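Local coordinates for protein oxalate biosynthetic component 1 (Burkholderia thailandensis, PDB 5IKY) that works as a bifunctional enzyme of quorum sensing-dependent oxalogenesis, an oxalate-producing serine hydrolase with an additional lyase activity, at residues L451-G454 against P455-A458; V501-L504 against R505-E509. One frame throughout, in Å; residues are numbered along the deposited sequence.

Interaction 1. Residues L451-G454 against P455-A458; sequences LLPG and PFQA
Leu452, just ahead of a tight turn, packs against Phe456 at its far end, with Leu452 CB 4.0 Å from Phe456 CB. The leucine's CG lies anti to its carbonyl carbon (chi1 -71°), and with chi2 extended this rotamer brings Leu452 CD1 up to Phe456 O at 3.3 Å. The phenyl ring heads away from the leucine tip: its edge meets the Pro453 carbonyl, Phe456 CD2 to Pro453 O 3.2 Å with the oxygen near the ring plane, and beyond the turn it packs on Ile409, Ala410 and Leu413 of helix 403-415. That is the tightly packed part.

The polar bonds are long and weak, although Gln457 is itself buried. Phe456 N reaches Pro453 O at 3.4 Å and Gln457 N reaches Gly454 O at 3.4 Å. Gln457 CG lies 3.2 Å from Leu452 O, and the extended chain beyond it carries NE2 back to give that same oxygen another weak bond. Water 1 accepts from Leu452 N at 3.0 Å and, weakly, from Gln457 NE2, tying the side-chain amide to the end of the strand. The solvent side is at Pro455, turned outward at the exposed crest.

Gly454, with a positive phi of 56°, and Pro455 take the central places of what is close to a type II' turn, running directly into a 3-10 turn. The whole bend is a beta-alpha loop at the C-terminal end of strand 446-451 in a TIM-barrel-like domain; the side chain of Pro453 lies about 12 Å from the bound magnesium ion, on the barrel end where such folds carry their active sites.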
loop_
_atom_site.group_PDB
_atom_site.type_symbol
_atom_site.label_atom_id
_atom_site.label_comp_id
_atom_site.label_asym_id
_atom_site.label_seq_id
_atom_site.Cartn_x
_atom_site.Cartn_y
_atom_site.Cartn_z
ATOM N N LEU A 451 18.739 -15.684 3.150
ATOM C CA LEU A 451 18.577 -15.050 4.451
ATOM C C LEU A 451 19.872 -15.195 5.244
ATOM O O LEU A 451 20.621 -16.152 5.058
ATOM C CB LEU A 451 17.390 -15.650 5.217
ATOM C CG LEU A 451 17.497 -17.018 5.898
ATOM C CD1 LEU A 451 18.046 -16.900 7.317
ATOM C CD2 LEU A 451 16.138 -17.689 5.918
ATOM N N LEU A 452 20.135 -14.234 6.119
ATOM C CA LEU A 452 21.292 -14.293 6.999
ATOM C C LEU A 452 20.896 -13.798 8.386
ATOM O O LEU A 452 20.223 -12.776 8.512
ATOM C CB LEU A 452 22.449 -13.464 6.435
ATOM C CG LEU A 452 23.158 -14.007 5.193
ATOM C CD1 LEU A 452 24.179 -13.005 4.681
ATOM C CD2 LEU A 452 23.831 -15.332 5.502
ATOM N N PRO A 453 21.310 -14.530 9.432
ATOM C CA PRO A 453 20.965 -14.226 10.826
ATOM C C PRO A 453 21.855 -13.162 11.465
ATOM O O PRO A 453 23.075 -13.205 11.307
ATOM C CB PRO A 453 21.159 -15.572 11.524
ATOM C CG PRO A 453 22.265 -16.216 10.753
ATOM C CD PRO A 453 22.086 -15.779 9.317
ATOM N N GLY A 454 21.238 -12.208 12.158
ATOM C CA GLY A 454 21.958 -11.232 12.961
ATOM C C GLY A 454 23.014 -10.391 12.264
ATOM O O GLY A 454 22.705 -9.630 11.347
ATOM N N PRO A 455 24.274 -10.524 12.706
ATOM C CA PRO A 455 25.420 -9.716 12.264
ATOM C C PRO A 455 25.768 -9.877 10.786
ATOM O O PRO A 455 26.251 -8.929 10.164
ATOM C CB PRO A 455 26.572 -10.234 13.136
ATOM C CG PRO A 455 25.913 -10.890 14.303
ATOM C CD PRO A 455 24.657 -11.486 13.752
ATOM N N PHE A 456 25.526 -11.061 10.234
ATOM C CA PHE A 456 25.917 -11.367 8.861
ATOM C C PHE A 456 25.096 -10.599 7.822
ATOM O O PHE A 456 25.393 -10.654 6.629
ATOM C CB PHE A 456 25.799 -12.872 8.604
ATOM C CG PHE A 456 26.630 -13.712 9.531
ATOM C CD1 PHE A 456 27.927 -14.063 9.196
ATOM C CD2 PHE A 456 26.117 -14.144 10.745
ATOM C CE1 PHE A 456 28.696 -14.832 10.051
ATOM C CE2 PHE A 456 26.882 -14.912 11.603
ATOM C CZ PHE A 456 28.173 -15.255 11.256
ATOM N N GLN A 457 24.068 -9.883 8.274
ATOM C CA GLN A 457 23.186 -9.148 7.366
ATOM C C GLN A 457 23.915 -8.028 6.630
ATOM O O GLN A 457 23.391 -7.465 5.669
ATOM C CB GLN A 457 21.980 -8.582 8.123
ATOM C CG GLN A 457 20.879 -9.603 8.349
ATOM C CD GLN A 457 19.556 -8.981 8.734
ATOM O OE1 GLN A 457 19.481 -7.795 9.050
ATOM N NE2 GLN A 457 18.498 -9.785 8.706
ATOM N N ALA A 458 25.125 -7.716 7.077
ATOM C CA ALA A 458 25.975 -6.774 6.368
ATOM C C ALA A 458 26.474 -7.388 5.061
ATOM O O ALA A 458 26.949 -6.681 4.175
ATOM C CB ALA A 458 27.146 -6.353 7.241
HETATM O O HOH W 1 17.804 -12.463 6.595
#

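Interaction 2. Residues V501-L504 against R505-E509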
loop_
_atom_site.group_PDB
_atom_site.type_symbol
_atom_site.label_atom_id
_atom_site.label_comp_id
_atom_site.label_asym_id
_atom_site.label_seq_id
_atom_site.Cartn_x
_atom_site.Cartn_y
_atom_site.Cartn_z
ATOM N N VAL A 501 13.228 -3.650 6.084
ATOM C CA VAL A 501 12.907 -3.639 4.661
ATOM C C VAL A 501 13.285 -2.290 4.058
ATOM O O VAL A 501 13.799 -2.215 2.942
ATOM C CB VAL A 501 11.412 -3.924 4.410
ATOM C CG1 VAL A 501 11.082 -3.774 2.936
ATOM C CG2 VAL A 501 11.053 -5.319 4.890
ATOM N N ARG A 502 13.039 -1.227 4.817
ATOM C CA ARG A 502 13.398 0.118 4.391
ATOM C C ARG A 502 14.905 0.236 4.205
ATOM O O ARG A 502 15.380 0.789 3.213
ATOM C CB ARG A 502 12.910 1.153 5.403
ATOM C CG ARG A 502 13.225 2.587 5.014
ATOM C CD ARG A 502 12.743 3.566 6.070
ATOM N NE ARG A 502 12.930 4.949 5.645
ATOM C CZ ARG A 502 12.047 5.632 4.922
ATOM N NH1 ARG A 502 10.914 5.057 4.541
ATOM N NH2 ARG A 502 12.297 6.888 4.579
ATOM N N TRP A 503 15.651 -0.292 5.169
ATOM C CA TRP A 503 17.104 -0.297 5.097
ATOM C C TRP A 503 17.593 -1.070 3.873
ATOM O O TRP A 503 18.475 -0.606 3.151
ATOM C CB TRP A 503 17.699 -0.896 6.373
ATOM C CG TRP A 503 19.145 -1.260 6.243
ATOM C CD1 TRP A 503 20.218 -0.433 6.416
ATOM C CD2 TRP A 503 19.678 -2.545 5.903
ATOM N NE1 TRP A 503 21.387 -1.125 6.207
ATOM C CE2 TRP A 503 21.083 -2.423 5.889
ATOM C CE3 TRP A 503 19.105 -3.786 5.610
ATOM C CZ2 TRP A 503 21.922 -3.497 5.596
ATOM C CZ3 TRP A 503 19.940 -4.852 5.318
ATOM C CH2 TRP A 503 21.332 -4.700 5.313
ATOM N N LEU A 504 17.011 -2.243 3.644
ATOM C CA LEU A 504 17.386 -3.080 2.509
ATOM C C LEU A 504 17.058 -2.404 1.181
ATOM O O LEU A 504 17.849 -2.456 0.238
ATOM C CB LEU A 504 16.685 -4.438 2.591
ATOM C CG LEU A 504 16.937 -5.412 1.438
ATOM C CD1 LEU A 504 18.424 -5.668 1.263
ATOM C CD2 LEU A 504 16.193 -6.718 1.660
ATOM N N ARG A 505 15.890 -1.771 1.114
ATOM C CA ARG A 505 15.457 -1.089 -0.101
ATOM C C ARG A 505 16.378 0.073 -0.464
ATOM O O ARG A 505 16.782 0.208 -1.618
ATOM C CB ARG A 505 14.020 -0.580 0.046
ATOM C CG ARG A 505 13.571 0.306 -1.107
ATOM C CD ARG A 505 12.089 0.638 -1.034
ATOM N NE ARG A 505 11.707 1.229 0.245
ATOM C CZ ARG A 505 11.826 2.520 0.538
ATOM N NH1 ARG A 505 12.324 3.362 -0.356
ATOM N NH2 ARG A 505 11.450 2.969 1.728
ATOM N N ARG A 506 16.708 0.909 0.516
ATOM C CA ARG A 506 17.580 2.055 0.271
ATOM C C ARG A 506 18.983 1.589 -0.102
ATOM O O ARG A 506 19.684 2.242 -0.877
ATOM C CB ARG A 506 17.632 2.974 1.494
ATOM C CG ARG A 506 16.285 3.573 1.874
ATOM C CD ARG A 506 16.404 4.567 3.024
ATOM N NE ARG A 506 16.477 5.950 2.556
ATOM C CZ ARG A 506 17.546 6.732 2.684
ATOM N NH1 ARG A 506 18.643 6.274 3.272
ATOM N NH2 ARG A 506 17.515 7.975 2.226
ATOM N N GLU A 507 19.383 0.450 0.450
ATOM C CA GLU A 507 20.679 -0.137 0.146
ATOM C C GLU A 507 20.749 -0.559 -1.321
ATOM O O GLU A 507 21.765 -0.364 -1.986
ATOM C CB GLU A 507 20.947 -1.336 1.056
ATOM C CG GLU A 507 22.345 -1.903 0.932
ATOM C CD GLU A 507 23.402 -0.928 1.404
ATOM O OE1 GLU A 507 23.132 -0.185 2.372
ATOM O OE2 GLU A 507 24.498 -0.902 0.806
ATOM N N LEU A 508 19.659 -1.136 -1.817
ATOM C CA LEU A 508 19.581 -1.552 -3.213
ATOM C C LEU A 508 19.484 -0.343 -4.145
ATOM O O LEU A 508 20.050 -0.349 -5.238
ATOM C CB LEU A 508 18.386 -2.486 -3.426
ATOM C CG LEU A 508 18.467 -3.846 -2.729
ATOM C CD1 LEU A 508 17.168 -4.622 -2.902
ATOM C CD2 LEU A 508 19.647 -4.653 -3.256
ATOM N N GLU A 509 18.763 0.686 -3.706
ATOM C CA GLU A 509 18.636 1.925 -4.470
ATOM C C GLU A 509 20.001 2.572 -4.674
ATOM O O GLU A 509 20.300 3.094 -5.748
ATOM C CB GLU A 509 17.693 2.906 -3.769
ATOM C CG GLU A 509 16.227 2.500 -3.779
ATOM C CD GLU A 509 15.358 3.445 -2.966
ATOM O OE1 GLU A 509 15.901 4.423 -2.410
ATOM O OE2 GLU A 509 14.133 3.212 -2.885
#
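Arg502 and Arg505 bring their guanidinium groups together with the planes nearly perpendicular, 81° apart. Arg502 NH1 comes in at the edge of the Arg505 group, close to its plane, and stands 3.5 Å from Arg505 NH2. Arg502 gets there with its chain extended as far as NE, whereas Arg505 bends at chi3 (54°), which leaves its NH2 also 3.8 Å from Arg502 CG. On its other terminal nitrogen, Arg505 NH1 makes a salt bridge of 3.1 Å to the syn side of Glu509 OE2, one helical turn on.

Further round the helix, Arg506 lays its aliphatic stem beside the preceding turn, Arg506 CG 3.2 Å from Arg502 O. Glu507 OE1 lies obliquely off the Trp503 indole, 4.3 Å from Trp503 NE1, while Glu507 OE2 forms salt bridges with Arg510 and Arg511. Leu504 and Leu508 touch loosely on the buried face, Leu504 CD1 to Leu508 CG 4.4 Å, and both rest on Val461. Regular i to i+4 backbone bonds run beneath, such as Arg506 N to Arg502 O at 3.0 Å.

Acids probably keep the two arginines together: Glu219 forms a salt bridge with Arg505 NH2 and a long, weak ion pair with Arg502 NH1, and Asp1018 takes Arg502 NH2. With anions spread round the pair, the positive charges are probably well compensated, and the edge-on approach is consistent with Glu219 drawing both groups to one carboxylate.

How the interactions relate
Coming from the N terminus, interaction 1 is met first: residues 451-458 turn the chain off strand 446-451 and lead it toward helix 460-466. Interaction 2 follows in series, a stretch of helix 497-510 that precedes strand 514-515. Each is continuous, so neither closes a long loop, and they neither nest nor cross. Strand 471-474 runs between them in sequence. Their centres lie 15 Å apart, yet they touch where Gln457 O packs against Trp503 CH2 at 3.5 Å. Interaction 1 ties the end of strand 446-451 to helix 403-415; interaction 2 lays helix 497-510 on helix 460-466 and strand 471-474, and through Asp1018 also reaches the C-terminal hydrolase part.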